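Replicative DNA helicase (Nostoc punctiforme, PDB 4O1R) carries an intein, the segment crystallised here, which probably excises itself by protein splicing and joins its flanking sequences. Local coordinates at residues N50-G55 against V122-V127. Residues are numbered along the deposited sequence; the frame is centred on the assembly and turned at random.
Sequences NAFSTG and VFDLTV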
loop_
_atom_site.group_PDB
_atom_site.type_symbol
_atom_site.label_atom_id
_atom_site.label_comp_id
_atom_site.label_asym_id
_atom_site.label_seq_id
_atom_site.Cartn_x
_atom_site.Cartn_y
_atom_site.Cartn_z
ATOM N N ASN A 50 -14.294 -2.927 -3.428
ATOM C CA ASN A 50 -13.963 -4.050 -4.309
ATOM C C ASN A 50 -12.569 -4.544 -3.955
ATOM O O ASN A 50 -11.696 -3.736 -3.646
ATOM C CB ASN A 50 -13.996 -3.599 -5.786
ATOM C CG ASN A 50 -14.181 -4.751 -6.760
ATOM O OD1 ASN A 50 -14.616 -5.841 -6.387
ATOM N ND2 ASN A 50 -13.868 -4.500 -8.033
ATOM N N ALA A 51 -12.372 -5.857 -4.022
ATOM C CA ALA A 51 -11.060 -6.487 -3.830
ATOM C C ALA A 51 -10.937 -7.565 -4.886
ATOM O O ALA A 51 -11.839 -8.386 -5.032
ATOM C CB ALA A 51 -10.946 -7.087 -2.430
ATOM N N PHE A 52 -9.830 -7.560 -5.634
ATOM C CA PHE A 52 -9.776 -8.353 -6.863
ATOM C C PHE A 52 -8.349 -8.676 -7.279
ATOM O O PHE A 52 -7.410 -7.952 -6.942
ATOM C CB PHE A 52 -10.485 -7.589 -8.001
ATOM C CG PHE A 52 -10.009 -6.173 -8.157
ATOM C CD1 PHE A 52 -10.583 -5.133 -7.414
ATOM C CD2 PHE A 52 -8.976 -5.863 -9.041
ATOM C CE1 PHE A 52 -10.126 -3.833 -7.537
ATOM C CE2 PHE A 52 -8.513 -4.559 -9.177
ATOM C CZ PHE A 52 -9.094 -3.536 -8.427
ATOM N N SER A 53 -8.221 -9.753 -8.043
ATOM C CA SER A 53 -6.993 -10.121 -8.730
ATOM C C SER A 53 -6.904 -9.375 -10.043
ATOM O O SER A 53 -7.906 -9.206 -10.747
ATOM C CB SER A 53 -7.041 -11.618 -9.028
ATOM O OG SER A 53 -6.002 -11.992 -9.910
ATOM N N THR A 54 -5.699 -8.949 -10.400
ATOM C CA THR A 54 -5.503 -8.379 -11.730
ATOM C C THR A 54 -4.650 -9.282 -12.622
ATOM O O THR A 54 -4.242 -8.870 -13.711
ATOM C CB THR A 54 -4.899 -6.965 -11.698
ATOM O OG1 THR A 54 -3.611 -7.026 -11.092
ATOM C CG2 THR A 54 -5.777 -6.000 -10.915
ATOM N N GLY A 55 -4.407 -10.512 -12.182
ATOM C CA GLY A 55 -3.628 -11.469 -12.979
ATOM C C GLY A 55 -2.231 -11.652 -12.424
ATOM O O GLY A 55 -1.954 -11.267 -11.283
ATOM N N VAL A 122 -1.342 -10.937 -8.525
ATOM C CA VAL A 122 -1.367 -9.683 -7.779
ATOM C C VAL A 122 -2.800 -9.181 -7.622
ATOM O O VAL A 122 -3.693 -9.560 -8.390
ATOM C CB VAL A 122 -0.441 -8.606 -8.408
ATOM C CG1 VAL A 122 1.008 -9.018 -8.288
ATOM C CG2 VAL A 122 -0.804 -8.350 -9.851
ATOM N N PHE A 123 -3.003 -8.342 -6.606
ATOM C CA PHE A 123 -4.330 -7.995 -6.105
ATOM C C PHE A 123 -4.403 -6.528 -5.769
ATOM O O PHE A 123 -3.397 -5.885 -5.455
ATOM C CB PHE A 123 -4.629 -8.810 -4.833
ATOM C CG PHE A 123 -4.556 -10.291 -5.043
ATOM C CD1 PHE A 123 -3.335 -10.965 -4.960
ATOM C CD2 PHE A 123 -5.704 -11.018 -5.342
ATOM C CE1 PHE A 123 -3.255 -12.338 -5.178
ATOM C CE2 PHE A 123 -5.630 -12.392 -5.549
ATOM C CZ PHE A 123 -4.407 -13.049 -5.462
ATOM N N ASP A 124 -5.618 -6.006 -5.786
ATOM C CA ASP A 124 -5.827 -4.606 -5.452
ATOM C C ASP A 124 -7.167 -4.431 -4.757
ATOM O O ASP A 124 -8.034 -5.319 -4.801
ATOM C CB ASP A 124 -5.759 -3.757 -6.739
ATOM C CG ASP A 124 -5.615 -2.260 -6.476
ATOM O OD1 ASP A 124 -5.139 -1.857 -5.388
ATOM O OD2 ASP A 124 -5.958 -1.477 -7.390
ATOM N N LEU A 125 -7.291 -3.276 -4.100
ATOM C CA LEU A 125 -8.521 -2.833 -3.449
ATOM C C LEU A 125 -8.941 -1.523 -4.050
ATOM O O LEU A 125 -8.100 -0.677 -4.331
ATOM C CB LEU A 125 -8.289 -2.591 -1.958
ATOM C CG LEU A 125 -7.676 -3.700 -1.110
ATOM C CD1 LEU A 125 -7.580 -3.271 0.351
ATOM C CD2 LEU A 125 -8.488 -4.970 -1.235
ATOM N N THR A 126 -10.243 -1.340 -4.208
ATOM C CA THR A 126 -10.783 -0.030 -4.584
ATOM C C THR A 126 -11.302 0.660 -3.338
ATOM O O THR A 126 -12.117 0.091 -2.592
ATOM C CB THR A 126 -11.915 -0.171 -5.597
ATOM O OG1 THR A 126 -12.990 -0.918 -5.026
ATOM C CG2 THR A 126 -11.421 -0.878 -6.828
ATOM N N VAL A 127 -10.802 1.872 -3.116
ATOM C CA VAL A 127 -11.179 2.709 -1.980
ATOM C C VAL A 127 -11.765 4.005 -2.573
ATOM O O VAL A 127 -11.028 4.954 -2.858
ATOM C CB VAL A 127 -9.961 2.983 -1.062
ATOM C CG1 VAL A 127 -10.337 3.862 0.122
ATOM C CG2 VAL A 127 -9.325 1.663 -0.580
#
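Phe52 holds its CG between its own backbone N and carbonyl carbon (chi1 51°), a torsion that swings the ring across to the neighbouring strand and lays it beside Asp124, whose CG, anti to the backbone N (chi1 -166°), runs alongside the ring and points the same way. The carbonyl O of Asp124 sits over one ring face, offset toward the rim, while CZ of Phe52 rests 3.7 Å from CB of Asp124. In the conformer modelled here, CG2 of Thr126 comes in at the ring edge, close to CE1 of Phe52. Replacing Phe52 by alanine would probably strip the ring's cover from CB and the carbonyl O of Asp124 and open a gap beside them. Phe52 and Asp124 form an antiparallel hydrogen-bonded pair, Phe52 N donating to Asp124 O and Asp124 N to Phe52 O at 2.9 Å, both nearly in line with the acceptor carbonyl. The pairing joins two strands far apart in sequence, 42-55 and 106-126, in the all-beta fold of the intein splicing domain. On the opposite face of the sheet from Phe52 and Asp124, Ala51 CB meets Leu125 CD2 at a tight 3.5 Å, and Ser53 CB approaches CE2 of Phe123. Ser53 OG, also bonded to Glu121, accepts from Gly55 N in an ST turn at the strand end, where Val122 N donates to Gly55 O at 2.8 Å.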